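Local coordinates for protein glycerate dehydrogenase (Bacillus sp. 5mfcol3.1, PDB 6P2I) that probably reduces acyclic imino acids, made in situ by a partner oxidase, to amino acids such as D-arginine, with NADPH as the hydride donor, at residues Asn18-Asn21 and Asp25-Val28; Phe29-Asn34 and Ile39-Ser44; Glu58-Ile63 and Asn82-Asn87; Ile291-Ser296 and Lys301-Ile306. All blocks are in the same frame, centred on the assembly; numbering follows the deposited sequence.

Contact 1: residues Asn18-Asn21 and Asp25-Val28; sequences NKIN and DFEV
Asn21 OD1 takes the backbone N-H of Phe26 at 3.2 Å (Phe26 N to Asn21 OD1), with an N-H...O angle of 150° and the donor standing above the carbonyl plane of the amide. A water lies 2.7 Å from Asn21 OD1 and also close to Phe26 O, placed to bond to either. A second water links the other end of the amide to the same carbonyl, accepting from Asn21 ND2 and donating to Phe26 O at 2.9 Å. One asparagine side chain therefore holds the N-H of Phe26 directly and its C=O through water. Beneath this exposed polar layer the contact turns apolar. With CG of Phe26 anti to its backbone N (chi1 -172°), the ring turns one face to Ile20, whose CG2 sits 3.6 Å from the ring centroid in a CH-pi contact, while Ile20 CD1 reaches the far end of the ring, 3.7 Å from Phe26 CZ. Val28 CG2 covers the opposite face near the rim. Ile3 of strand 2-5 touches both Ile20 and Phe26, and Ile294 of helix 280-298 packs on Ile20. Helix 14-23 is thereby seated against edge strand 25-28, as in the beta-alpha-beta crossover of a parallel, Rossmann-like sheet.

Contact 2: residues Phe29-Asn34 and Ile39-Ser44; sequences FYDFPN and INRLSS
The guanidinium of Arg41 lies between Phe29 and Pro33, with the carboxylate of Asp31 at its edge. On one face the Phe29 ring is stacked almost flat against it: the planes are 11° apart and the group centres are separated by 3.7 Å. The overlap is closest where Phe29 CD1 meets Arg41 CZ at 3.3 Å, and NE lies over the middle of the ring. Further back along the arginine, CD adds a CH-pi contact, 3.8 Å from the Phe29 ring centroid. Pro33 covers the opposite face, its CB 3.3 Å from Arg41 NH1. Asp31 arrives head-on, its carboxylate nearly coplanar with the guanidinium. NH1 of Arg41 binds OD1 of Asp31 at 2.7 Å, and NH2 of Arg41 binds OD2 of Asp31 at 2.9 Å. Both bonds have N-H...O angles of 164° and use the syn lone pairs, giving a two-pronged, end-on salt bridge. Arg41 can span from helix 35-43 to the loop because its chain is extended from CG to NE, whereas Asp31 turns its CG between its own N and carbonyl carbon (chi1 61°) to face it. NH1 also donates to Ile6 O, after strand 2-5. Ring, proline and carboxylate together fix the rotation of the guanidinium, and the loop that follows strand 25-28 is held to the helix it leads into. Paired with Asp31 and in cation-pi contact with Phe29, the buried Arg41 probably stays protonated, its charge balanced within the contact.

Contact 3: residues Glu58-Ile63 and Asn82-Asn87; sequences EMIEKI and NSLKDN
Ile60 gives up the most surface here and meets three residues of 82-87, CD1 and CG1 turned to Leu84, CG2 to Asn87, and Ser83 touching both branches. Its tip, CD1, lies 3.7 Å from Leu84 CG, and its CG1 is at the same distance from Leu84 CD2, the two side chains crossing at about a right angle. The reach to Leu84 follows from the setting of CG1, anti to the carbonyl carbon (chi1 -65°), with CD1 carried further out. The gamma methyl CG2 faces Asn87 instead, 3.7 Å from its ND2, so the methyl rests against the amide. Ser83 OG is 3.6 Å from both CD1 and CG2 of Ile60. Asn87, second in buried area, is steadied from its own segment: ND2 donates to Ser83 O at 3.0 Å, nearly straight at 167° and close to the amide plane. Ile55 and Asp80 also touch Ile60, and Asp80 accepts the N-H of Ser83. The contact joins helix 57-60 and the type I turn Ile60-Ile63 to helix 81-86. No hydrogen bond crosses between the segments; their cohesion is van der Waals packing of one isoleucine on a mixed surface, while the amide nitrogen touching it spends one N-H on Ser83 O of its own segment.

Contact 4: residues Ile291-Ser296 and Lys301-Ile306; sequences IENIES and KPVNVI
Glu292 meets the later segment with its chain: extended beyond CG, it lays CG 4.1 Å from Val303 CG2, and a water bridges its carboxylate to Asn304, donating to Glu292 OE1 and accepting from Asn304 ND2. Asn293 makes the direct polar link. Its OD1 accepts from Asn304 ND2 at 2.9 Å, the donor tilted 25° from the carbonyl plane and the two amides turned 79° to each other, nearly perpendicular. The same OD1 lies 3.5 Å from Val303 CG2, while ND2 of Asn293 donates to Asn93 O, so both ends of this buried amide are used. A second water joins the backbones, donating to Asn293 O and accepting from Val303 N at 2.9 Å. One turn on, Ser296 has the largest buried area of its segment. Its OG sits anti to the carbonyl carbon (chi1 -63°), which turns it back to donate to Glu292 O at 2.9 Å; the Ser296 N-H reaches that oxygen from the opposite face. OG also packs against the Val303 methyls, 3.8 Å from CG2. Finally Ser296 O receives the N-H of Lys301 at 2.9 Å, as the chain turns back past the helix. The returning segment is bonded beyond the helix to the 90-93 region, through Asn304 to Asn93 and Ile306 to Val91, and so runs beside strand 90-92, at the edge of the sheet, with helix 280-298 packed on both, while Ile294 of the helix touches Tyr23 of helix 14-23 and Ile70 of strand 68-71.

From the N terminus, contact 1 closes the short turn between helix 14-23 and strand 25-28, and contact 2 follows at once, folding the loop after that strand onto helix 35-43. Contact 3 spans a longer excursion through strand 68-71, pairing helices 57-60 and 81-86. Contact 4 closes a tight turn near the C terminus. The four are in series, with none nested or crossing. Space joins what sequence separates: Leu42 and Ser43 of contact 2 pack on Ile63 of contact 3, and Lys19 of contact 1 packs on Ile291 of contact 4. Together they tie helices 14-23, 35-43, 57-60, 81-86 and 280-298 into the layers around the five-stranded parallel sheet, reaching both its edge strands.

Contact 1: residues Asn18-Asn21 and Asp25-Val28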
loop_
_atom_site.group_PDB
_atom_site.type_symbol
_atom_site.label_atom_id
_atom_site.label_comp_id
_atom_site.label_asym_id
_atom_site.label_seq_id
_atom_site.Cartn_x
_atom_site.Cartn_y
_atom_site.Cartn_z
ATOM N N ASN A 18 -13.850 -18.765 -28.269
ATOM C CA ASN A 18 -14.692 -19.907 -28.617
ATOM C C ASN A 18 -16.131 -19.682 -28.166
ATOM O O ASN A 18 -17.078 -19.995 -28.898
ATOM C CB ASN A 18 -14.136 -21.186 -27.987
ATOM C CG ASN A 18 -12.784 -21.579 -28.559
ATOM O OD1 ASN A 18 -12.452 -21.226 -29.689
ATOM N ND2 ASN A 18 -12.002 -22.327 -27.781
ATOM N N LYS A 19 -16.310 -19.125 -26.966
ATOM C CA LYS A 19 -17.661 -18.884 -26.469
ATOM C C LYS A 19 -18.410 -17.882 -27.346
ATOM O O LYS A 19 -19.581 -18.090 -27.685
ATOM C CB LYS A 19 -17.596 -18.398 -25.019
ATOM C CG LYS A 19 -18.937 -17.969 -24.451
ATOM C CD LYS A 19 -19.903 -19.131 -24.401
ATOM C CE LYS A 19 -19.811 -19.851 -23.077
ATOM N NZ LYS A 19 -20.348 -19.025 -21.961
ATOM N N ILE A 20 -17.757 -16.787 -27.731
ATOM C CA ILE A 20 -18.498 -15.780 -28.479
ATOM C C ILE A 20 -18.842 -16.296 -29.874
ATOM O O ILE A 20 -19.901 -15.967 -30.428
ATOM C CB ILE A 20 -17.706 -14.463 -28.509
ATOM C CG1 ILE A 20 -17.577 -13.921 -27.083
ATOM C CG2 ILE A 20 -18.403 -13.431 -29.394
ATOM C CD1 ILE A 20 -16.773 -12.631 -26.989
ATOM N N ASN A 21 -17.988 -17.143 -30.452
ATOM C CA ASN A 21 -18.336 -17.757 -31.729
ATOM C C ASN A 21 -19.538 -18.692 -31.608
ATOM O O ASN A 21 -20.102 -19.089 -32.630
ATOM C CB ASN A 21 -17.118 -18.502 -32.290
ATOM C CG ASN A 21 -16.204 -17.594 -33.104
ATOM O OD1 ASN A 21 -16.647 -16.947 -34.047
ATOM N ND2 ASN A 21 -14.930 -17.532 -32.728
ATOM N N ASP A 25 -20.975 -14.867 -35.694
ATOM C CA ASP A 25 -19.680 -14.714 -36.351
ATOM C C ASP A 25 -18.848 -13.672 -35.617
ATOM O O ASP A 25 -19.116 -12.471 -35.712
ATOM C CB ASP A 25 -19.887 -14.327 -37.813
ATOM C CG ASP A 25 -18.583 -14.173 -38.581
ATOM O OD1 ASP A 25 -17.533 -14.650 -38.122
ATOM O OD2 ASP A 25 -18.619 -13.581 -39.677
ATOM N N PHE A 26 -17.814 -14.125 -34.917
ATOM C CA PHE A 26 -16.970 -13.267 -34.101
ATOM C C PHE A 26 -15.685 -12.949 -34.854
ATOM O O PHE A 26 -15.011 -13.858 -35.354
ATOM C CB PHE A 26 -16.661 -13.960 -32.769
ATOM C CG PHE A 26 -15.951 -13.091 -31.759
ATOM C CD1 PHE A 26 -16.219 -11.734 -31.661
ATOM C CD2 PHE A 26 -15.027 -13.651 -30.885
ATOM C CE1 PHE A 26 -15.562 -10.943 -30.724
ATOM C CE2 PHE A 26 -14.373 -12.878 -29.936
ATOM C CZ PHE A 26 -14.640 -11.522 -29.846
ATOM N N GLU A 27 -15.366 -11.661 -34.964
ATOM C CA GLU A 27 -14.129 -11.218 -35.597
ATOM C C GLU A 27 -13.412 -10.280 -34.645
ATOM O O GLU A 27 -14.041 -9.421 -34.030
ATOM C CB GLU A 27 -14.381 -10.504 -36.927
ATOM C CG GLU A 27 -13.096 -10.050 -37.631
ATOM C CD GLU A 27 -13.344 -9.540 -39.044
ATOM O OE1 GLU A 27 -14.469 -9.075 -39.342
ATOM O OE2 GLU A 27 -12.406 -9.620 -39.866
ATOM N N VAL A 28 -12.100 -10.448 -34.524
ATOM C CA VAL A 28 -11.283 -9.655 -33.615
ATOM C C VAL A 28 -10.164 -9.017 -34.416
ATOM O O VAL A 28 -9.501 -9.696 -35.206
ATOM C CB VAL A 28 -10.699 -10.520 -32.488
ATOM C CG1 VAL A 28 -9.929 -9.651 -31.499
ATOM C CG2 VAL A 28 -11.800 -11.287 -31.795
HETATM O O HOH W 1 -13.133 -15.635 -34.101
HETATM O O HOH W 2 -15.862 -16.268 -36.522
#

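Contact 2: residues Phe29-Asn34 and Ile39-Ser44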
loop_
_atom_site.group_PDB
_atom_site.type_symbol
_atom_site.label_atom_id
_atom_site.label_comp_id
_atom_site.label_asym_id
_atom_site.label_seq_id
_atom_site.Cartn_x
_atom_site.Cartn_y
_atom_site.Cartn_z
ATOM N N PHE A 29 -9.938 -7.725 -34.196
ATOM C CA PHE A 29 -8.857 -6.986 -34.836
ATOM C C PHE A 29 -7.786 -6.675 -33.807
ATOM O O PHE A 29 -8.072 -6.058 -32.776
ATOM C CB PHE A 29 -9.362 -5.688 -35.458
ATOM C CG PHE A 29 -10.219 -5.904 -36.669
ATOM C CD1 PHE A 29 -9.650 -5.959 -37.932
ATOM C CD2 PHE A 29 -11.588 -6.054 -36.545
ATOM C CE1 PHE A 29 -10.435 -6.158 -39.062
ATOM C CE2 PHE A 29 -12.381 -6.253 -37.666
ATOM C CZ PHE A 29 -11.801 -6.304 -38.929
ATOM N N TYR A 30 -6.554 -7.072 -34.099
ATOM C CA TYR A 30 -5.464 -6.857 -33.147
ATOM C C TYR A 30 -4.632 -5.641 -33.534
ATOM O O TYR A 30 -3.416 -5.707 -33.682
ATOM C CB TYR A 30 -4.610 -8.113 -33.045
ATOM C CG TYR A 30 -5.373 -9.296 -32.489
ATOM C CD1 TYR A 30 -6.104 -10.141 -33.326
ATOM C CD2 TYR A 30 -5.380 -9.552 -31.128
ATOM C CE1 TYR A 30 -6.804 -11.223 -32.806
ATOM C CE2 TYR A 30 -6.077 -10.616 -30.606
ATOM C CZ TYR A 30 -6.778 -11.450 -31.441
ATOM O OH TYR A 30 -7.467 -12.515 -30.898
ATOM N N ASP A 31 -5.301 -4.507 -33.714
ATOM C CA ASP A 31 -4.638 -3.276 -34.106
ATOM C C ASP A 31 -5.428 -2.108 -33.539
ATOM O O ASP A 31 -6.446 -2.290 -32.866
ATOM C CB ASP A 31 -4.495 -3.178 -35.630
ATOM C CG ASP A 31 -5.841 -3.184 -36.361
ATOM O OD1 ASP A 31 -6.891 -2.954 -35.724
ATOM O OD2 ASP A 31 -5.845 -3.416 -37.588
ATOM N N PHE A 32 -4.942 -0.905 -33.805
ATOM C CA PHE A 32 -5.698 0.306 -33.526
ATOM C C PHE A 32 -6.187 0.838 -34.860
ATOM O O PHE A 32 -5.361 1.235 -35.698
ATOM C CB PHE A 32 -4.836 1.350 -32.816
ATOM C CG PHE A 32 -4.272 0.874 -31.509
ATOM C CD1 PHE A 32 -5.098 0.656 -30.420
ATOM C CD2 PHE A 32 -2.913 0.644 -31.375
ATOM C CE1 PHE A 32 -4.579 0.208 -29.220
ATOM C CE2 PHE A 32 -2.387 0.190 -30.176
ATOM C CZ PHE A 32 -3.220 -0.021 -29.099
ATOM N N PRO A 33 -7.491 0.812 -35.133
ATOM C CA PRO A 33 -7.965 1.242 -36.454
ATOM C C PRO A 33 -7.813 2.742 -36.634
ATOM O O PRO A 33 -7.973 3.519 -35.692
ATOM C CB PRO A 33 -9.443 0.829 -36.456
ATOM C CG PRO A 33 -9.820 0.808 -34.997
ATOM C CD PRO A 33 -8.588 0.336 -34.274
ATOM N N ASN A 34 -7.493 3.144 -37.861
ATOM C CA ASN A 34 -7.679 4.539 -38.230
ATOM C C ASN A 34 -9.182 4.828 -38.295
ATOM O O ASN A 34 -10.012 3.920 -38.215
ATOM C CB ASN A 34 -6.946 4.859 -39.543
ATOM C CG ASN A 34 -7.484 4.089 -40.756
ATOM O OD1 ASN A 34 -8.691 3.976 -40.953
ATOM N ND2 ASN A 34 -6.576 3.586 -41.593
ATOM N N ILE A 39 -15.003 3.171 -38.705
ATOM C CA ILE A 39 -16.348 3.298 -39.260
ATOM C C ILE A 39 -16.711 2.053 -40.056
ATOM O O ILE A 39 -17.837 1.544 -39.962
ATOM C CB ILE A 39 -16.459 4.569 -40.120
ATOM C CG1 ILE A 39 -16.389 5.813 -39.228
ATOM C CG2 ILE A 39 -17.741 4.545 -40.927
ATOM C CD1 ILE A 39 -16.210 7.102 -40.003
ATOM N N ASN A 40 -15.760 1.530 -40.840
ATOM C CA ASN A 40 -16.040 0.349 -41.647
ATOM C C ASN A 40 -16.303 -0.870 -40.771
ATOM O O ASN A 40 -17.240 -1.637 -41.033
ATOM C CB ASN A 40 -14.886 0.069 -42.608
ATOM C CG ASN A 40 -15.237 -0.985 -43.640
ATOM O OD1 ASN A 40 -14.829 -2.141 -43.532
ATOM N ND2 ASN A 40 -16.017 -0.592 -44.643
ATOM N N ARG A 41 -15.486 -1.071 -39.733
ATOM C CA ARG A 41 -15.703 -2.211 -38.850
ATOM C C ARG A 41 -17.018 -2.071 -38.108
ATOM O O ARG A 41 -17.759 -3.050 -37.962
ATOM C CB ARG A 41 -14.544 -2.354 -37.864
ATOM C CG ARG A 41 -13.238 -2.726 -38.539
ATOM C CD ARG A 41 -12.038 -2.452 -37.647
ATOM N NE ARG A 41 -10.801 -2.656 -38.399
ATOM C CZ ARG A 41 -9.587 -2.674 -37.854
ATOM N NH1 ARG A 41 -9.432 -2.511 -36.535
ATOM N NH2 ARG A 41 -8.525 -2.864 -38.629
ATOM N N LEU A 42 -17.330 -0.856 -37.646
ATOM C CA LEU A 42 -18.594 -0.642 -36.953
ATOM C C LEU A 42 -19.785 -0.856 -37.881
ATOM O O LEU A 42 -20.831 -1.340 -37.437
ATOM C CB LEU A 42 -18.626 0.763 -36.347
ATOM C CG LEU A 42 -17.671 0.919 -35.152
ATOM C CD1 LEU A 42 -17.377 2.396 -34.874
ATOM C CD2 LEU A 42 -18.206 0.226 -33.895
ATOM N N SER A 43 -19.645 -0.516 -39.157
ATOM C CA SER A 43 -20.748 -0.649 -40.100
ATOM C C SER A 43 -20.877 -2.045 -40.698
ATOM O O SER A 43 -21.836 -2.297 -41.442
ATOM C CB SER A 43 -20.594 0.370 -41.235
ATOM O OG SER A 43 -20.582 1.693 -40.732
ATOM N N SER A 44 -19.953 -2.954 -40.390
ATOM C CA SER A 44 -19.969 -4.300 -40.942
ATOM C C SER A 44 -20.391 -5.340 -39.912
ATOM O O SER A 44 -20.215 -6.541 -40.137
ATOM C CB SER A 44 -18.597 -4.642 -41.521
ATOM O OG SER A 44 -18.228 -3.696 -42.515
#

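Contact 3: residues Glu58-Ile63 and Asn82-Asn87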
loop_
_atom_site.group_PDB
_atom_site.type_symbol
_atom_site.label_atom_id
_atom_site.label_comp_id
_atom_site.label_asym_id
_atom_site.label_seq_id
_atom_site.Cartn_x
_atom_site.Cartn_y
_atom_site.Cartn_z
ATOM N N GLU A 58 -19.557 12.565 -35.455
ATOM C CA GLU A 58 -19.281 12.610 -36.889
ATOM C C GLU A 58 -19.123 11.207 -37.464
ATOM O O GLU A 58 -19.562 10.935 -38.591
ATOM C CB GLU A 58 -18.024 13.439 -37.150
ATOM C CG GLU A 58 -18.175 14.936 -36.873
ATOM C CD GLU A 58 -18.221 15.274 -35.385
ATOM O OE1 GLU A 58 -18.772 16.339 -35.040
ATOM O OE2 GLU A 58 -17.722 14.478 -34.557
ATOM N N MET A 59 -18.494 10.307 -36.700
ATOM C CA MET A 59 -18.375 8.905 -37.096
ATOM C C MET A 59 -19.722 8.197 -37.070
ATOM O O MET A 59 -20.048 7.439 -37.989
ATOM C CB MET A 59 -17.393 8.174 -36.173
ATOM C CG MET A 59 -15.948 8.578 -36.349
ATOM S SD MET A 59 -14.919 8.050 -34.978
ATOM C CE MET A 59 -14.998 6.267 -35.167
ATOM N N ILE A 60 -20.505 8.411 -36.011
ATOM C CA ILE A 60 -21.765 7.689 -35.845
ATOM C C ILE A 60 -22.747 8.040 -36.953
ATOM O O ILE A 60 -23.512 7.181 -37.411
ATOM C CB ILE A 60 -22.338 7.979 -34.440
ATOM C CG1 ILE A 60 -21.412 7.401 -33.367
ATOM C CG2 ILE A 60 -23.747 7.422 -34.287
ATOM C CD1 ILE A 60 -21.465 8.131 -32.045
ATOM N N GLU A 61 -22.726 9.285 -37.432
ATOM C CA GLU A 61 -23.595 9.654 -38.542
ATOM C C GLU A 61 -23.273 8.868 -39.807
ATOM O O GLU A 61 -24.145 8.724 -40.670
ATOM C CB GLU A 61 -23.491 11.156 -38.792
ATOM C CG GLU A 61 -23.849 11.982 -37.564
ATOM C CD GLU A 61 -23.907 13.473 -37.831
ATOM O OE1 GLU A 61 -23.048 13.983 -38.581
ATOM O OE2 GLU A 61 -24.820 14.133 -37.289
ATOM N N LYS A 62 -22.057 8.334 -39.926
ATOM C CA LYS A 62 -21.652 7.557 -41.092
ATOM C C LYS A 62 -21.808 6.055 -40.896
ATOM O O LYS A 62 -21.543 5.290 -41.828
ATOM C CB LYS A 62 -20.201 7.880 -41.456
ATOM C CG LYS A 62 -19.977 9.330 -41.881
ATOM C CD LYS A 62 -18.497 9.682 -41.923
ATOM C CE LYS A 62 -18.294 11.141 -42.301
ATOM N NZ LYS A 62 -16.872 11.564 -42.162
ATOM N N ILE A 63 -22.229 5.618 -39.721
ATOM C CA ILE A 63 -22.345 4.202 -39.396
ATOM C C ILE A 63 -23.702 3.679 -39.848
ATOM O O ILE A 63 -24.723 4.366 -39.734
ATOM C CB ILE A 63 -22.136 3.987 -37.885
ATOM C CG1 ILE A 63 -20.673 4.244 -37.521
ATOM C CG2 ILE A 63 -22.560 2.577 -37.454
ATOM C CD1 ILE A 63 -20.384 4.171 -36.038
ATOM N N ASN A 82 -24.758 9.882 -26.313
ATOM C CA ASN A 82 -25.958 10.594 -26.741
ATOM C C ASN A 82 -26.162 10.476 -28.246
ATOM O O ASN A 82 -27.295 10.306 -28.711
ATOM C CB ASN A 82 -25.881 12.061 -26.323
ATOM C CG ASN A 82 -25.905 12.231 -24.821
ATOM O OD1 ASN A 82 -26.671 11.565 -24.123
ATOM N ND2 ASN A 82 -25.065 13.126 -24.313
ATOM N N SER A 83 -25.080 10.556 -29.023
ATOM C CA SER A 83 -25.213 10.417 -30.471
ATOM C C SER A 83 -25.607 8.995 -30.854
ATOM O O SER A 83 -26.384 8.794 -31.790
ATOM C CB SER A 83 -23.914 10.817 -31.169
ATOM O OG SER A 83 -24.007 10.618 -32.572
ATOM N N LEU A 84 -25.070 7.991 -30.149
ATOM C CA LEU A 84 -25.515 6.622 -30.388
ATOM C C LEU A 84 -27.002 6.467 -30.077
ATOM O O LEU A 84 -27.734 5.813 -30.830
ATOM C CB LEU A 84 -24.687 5.646 -29.555
ATOM C CG LEU A 84 -23.219 5.568 -29.970
ATOM C CD1 LEU A 84 -22.410 4.896 -28.898
ATOM C CD2 LEU A 84 -23.078 4.796 -31.266
ATOM N N LYS A 85 -27.461 7.054 -28.968
ATOM C CA LYS A 85 -28.887 7.029 -28.649
ATOM C C LYS A 85 -29.706 7.661 -29.766
ATOM O O LYS A 85 -30.725 7.104 -30.193
ATOM C CB LYS A 85 -29.143 7.753 -27.328
ATOM C CG LYS A 85 -30.585 7.691 -26.836
ATOM C CD LYS A 85 -30.999 6.258 -26.522
ATOM C CE LYS A 85 -32.350 6.208 -25.811
ATOM N NZ LYS A 85 -33.420 6.944 -26.538
ATOM N N ASP A 86 -29.259 8.812 -30.272
ATOM C CA ASP A 86 -29.969 9.497 -31.347
ATOM C C ASP A 86 -29.988 8.697 -32.644
ATOM O O ASP A 86 -30.831 8.963 -33.509
ATOM C CB ASP A 86 -29.342 10.871 -31.600
ATOM C CG ASP A 86 -29.744 11.898 -30.556
ATOM O OD1 ASP A 86 -30.822 11.735 -29.948
ATOM O OD2 ASP A 86 -28.990 12.875 -30.357
ATOM N N ASN A 87 -29.077 7.738 -32.809
ATOM C CA ASN A 87 -29.037 6.895 -33.996
ATOM C C ASN A 87 -29.501 5.471 -33.706
ATOM O O ASN A 87 -29.202 4.555 -34.482
ATOM C CB ASN A 87 -27.632 6.886 -34.601
ATOM C CG ASN A 87 -27.343 8.134 -35.414
ATOM O OD1 ASN A 87 -27.460 8.129 -36.641
ATOM N ND2 ASN A 87 -26.952 9.210 -34.735
#

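Contact 4: residues Ile291-Ser296 and Lys301-Ile306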
loop_
_atom_site.group_PDB
_atom_site.type_symbol
_atom_site.label_atom_id
_atom_site.label_comp_id
_atom_site.label_asym_id
_atom_site.label_seq_id
_atom_site.Cartn_x
_atom_site.Cartn_y
_atom_site.Cartn_z
ATOM N N ILE A 291 -19.422 -11.317 -21.866
ATOM C CA ILE A 291 -20.263 -12.417 -22.324
ATOM C C ILE A 291 -21.686 -12.233 -21.819
ATOM O O ILE A 291 -22.654 -12.517 -22.535
ATOM C CB ILE A 291 -19.663 -13.767 -21.891
ATOM C CG1 ILE A 291 -18.410 -14.059 -22.715
ATOM C CG2 ILE A 291 -20.677 -14.902 -22.024
ATOM C CD1 ILE A 291 -17.476 -15.082 -22.090
ATOM N N GLU A 292 -21.836 -11.754 -20.582
ATOM C CA GLU A 292 -23.173 -11.509 -20.059
ATOM C C GLU A 292 -23.886 -10.435 -20.864
ATOM O O GLU A 292 -25.091 -10.539 -21.117
ATOM C CB GLU A 292 -23.111 -11.106 -18.591
ATOM C CG GLU A 292 -24.471 -10.773 -18.033
ATOM C CD GLU A 292 -24.433 -10.510 -16.544
ATOM O OE1 GLU A 292 -23.314 -10.362 -16.001
ATOM O OE2 GLU A 292 -25.517 -10.456 -15.923
ATOM N N ASN A 293 -23.157 -9.405 -21.287
ATOM C CA ASN A 293 -23.753 -8.389 -22.149
ATOM C C ASN A 293 -24.285 -9.002 -23.437
ATOM O O ASN A 293 -25.407 -8.698 -23.869
ATOM C CB ASN A 293 -22.731 -7.298 -22.459
ATOM C CG ASN A 293 -22.571 -6.322 -21.313
ATOM O OD1 ASN A 293 -23.492 -6.141 -20.515
ATOM N ND2 ASN A 293 -21.406 -5.684 -21.225
ATOM N N ILE A 294 -23.482 -9.855 -24.080
ATOM C CA ILE A 294 -23.889 -10.445 -25.357
ATOM C C ILE A 294 -25.091 -11.358 -25.162
ATOM O O ILE A 294 -26.098 -11.254 -25.876
ATOM C CB ILE A 294 -22.708 -11.201 -25.993
ATOM C CG1 ILE A 294 -21.600 -10.204 -26.363
ATOM C CG2 ILE A 294 -23.183 -12.011 -27.189
ATOM C CD1 ILE A 294 -20.265 -10.847 -26.735
ATOM N N GLU A 295 -25.002 -12.275 -24.196
ATOM C CA GLU A 295 -26.094 -13.215 -23.963
ATOM C C GLU A 295 -27.389 -12.481 -23.641
ATOM O O GLU A 295 -28.451 -12.795 -24.197
ATOM C CB GLU A 295 -25.724 -14.173 -22.824
ATOM N N SER A 296 -27.319 -11.488 -22.748
ATOM C CA SER A 296 -28.528 -10.798 -22.309
ATOM C C SER A 296 -29.149 -10.003 -23.448
ATOM O O SER A 296 -30.377 -9.905 -23.549
ATOM C CB SER A 296 -28.209 -9.875 -21.132
ATOM O OG SER A 296 -27.761 -10.621 -20.010
ATOM N N LYS A 301 -33.141 -9.036 -23.193
ATOM C CA LYS A 301 -33.189 -8.488 -21.841
ATOM C C LYS A 301 -31.823 -7.883 -21.551
ATOM O O LYS A 301 -31.077 -8.375 -20.696
ATOM C CB LYS A 301 -33.565 -9.558 -20.815
ATOM C CG LYS A 301 -34.997 -10.068 -20.927
ATOM C CD LYS A 301 -35.355 -10.980 -19.757
ATOM C CE LYS A 301 -35.042 -10.310 -18.420
ATOM N NZ LYS A 301 -35.982 -10.724 -17.333
ATOM N N PRO A 302 -31.464 -6.814 -22.259
ATOM C CA PRO A 302 -30.097 -6.283 -22.160
ATOM C C PRO A 302 -29.798 -5.781 -20.760
ATOM O O PRO A 302 -30.687 -5.322 -20.036
ATOM C CB PRO A 302 -30.083 -5.127 -23.169
ATOM C CG PRO A 302 -31.359 -5.251 -23.954
ATOM C CD PRO A 302 -32.331 -5.968 -23.095
ATOM N N VAL A 303 -28.521 -5.861 -20.387
ATOM C CA VAL A 303 -28.056 -5.406 -19.084
ATOM C C VAL A 303 -26.955 -4.371 -19.277
ATOM O O VAL A 303 -26.401 -4.206 -20.368
ATOM C CB VAL A 303 -27.555 -6.569 -18.202
ATOM C CG1 VAL A 303 -28.708 -7.523 -17.888
ATOM C CG2 VAL A 303 -26.402 -7.291 -18.877
ATOM N N ASN A 304 -26.664 -3.647 -18.193
ATOM C CA ASN A 304 -25.585 -2.655 -18.158
ATOM C C ASN A 304 -25.751 -1.588 -19.240
ATOM O O ASN A 304 -24.765 -1.043 -19.750
ATOM C CB ASN A 304 -24.214 -3.329 -18.273
ATOM C CG ASN A 304 -24.025 -4.436 -17.246
ATOM O OD1 ASN A 304 -24.405 -4.287 -16.084
ATOM N ND2 ASN A 304 -23.449 -5.549 -17.675
ATOM N N VAL A 305 -26.995 -1.247 -19.562
ATOM C CA VAL A 305 -27.275 -0.302 -20.639
ATOM C C VAL A 305 -26.966 1.111 -20.166
ATOM O O VAL A 305 -27.388 1.526 -19.080
ATOM C CB VAL A 305 -28.732 -0.432 -21.110
ATOM C CG1 VAL A 305 -29.030 0.577 -22.217
ATOM C CG2 VAL A 305 -28.991 -1.847 -21.633
ATOM N N ILE A 306 -26.224 1.853 -20.981
ATOM C CA ILE A 306 -25.899 3.243 -20.692
ATOM C C ILE A 306 -26.983 4.122 -21.297
ATOM O O ILE A 306 -27.260 4.037 -22.498
ATOM C CB ILE A 306 -24.514 3.614 -21.247
ATOM C CG1 ILE A 306 -23.459 2.618 -20.770
ATOM C CG2 ILE A 306 -24.144 5.037 -20.860
ATOM C CD1 ILE A 306 -23.365 2.501 -19.267
HETATM O O HOH W 3 -22.781 -7.756 -15.747
HETATM O O HOH W 4 -26.851 -6.717 -22.607
#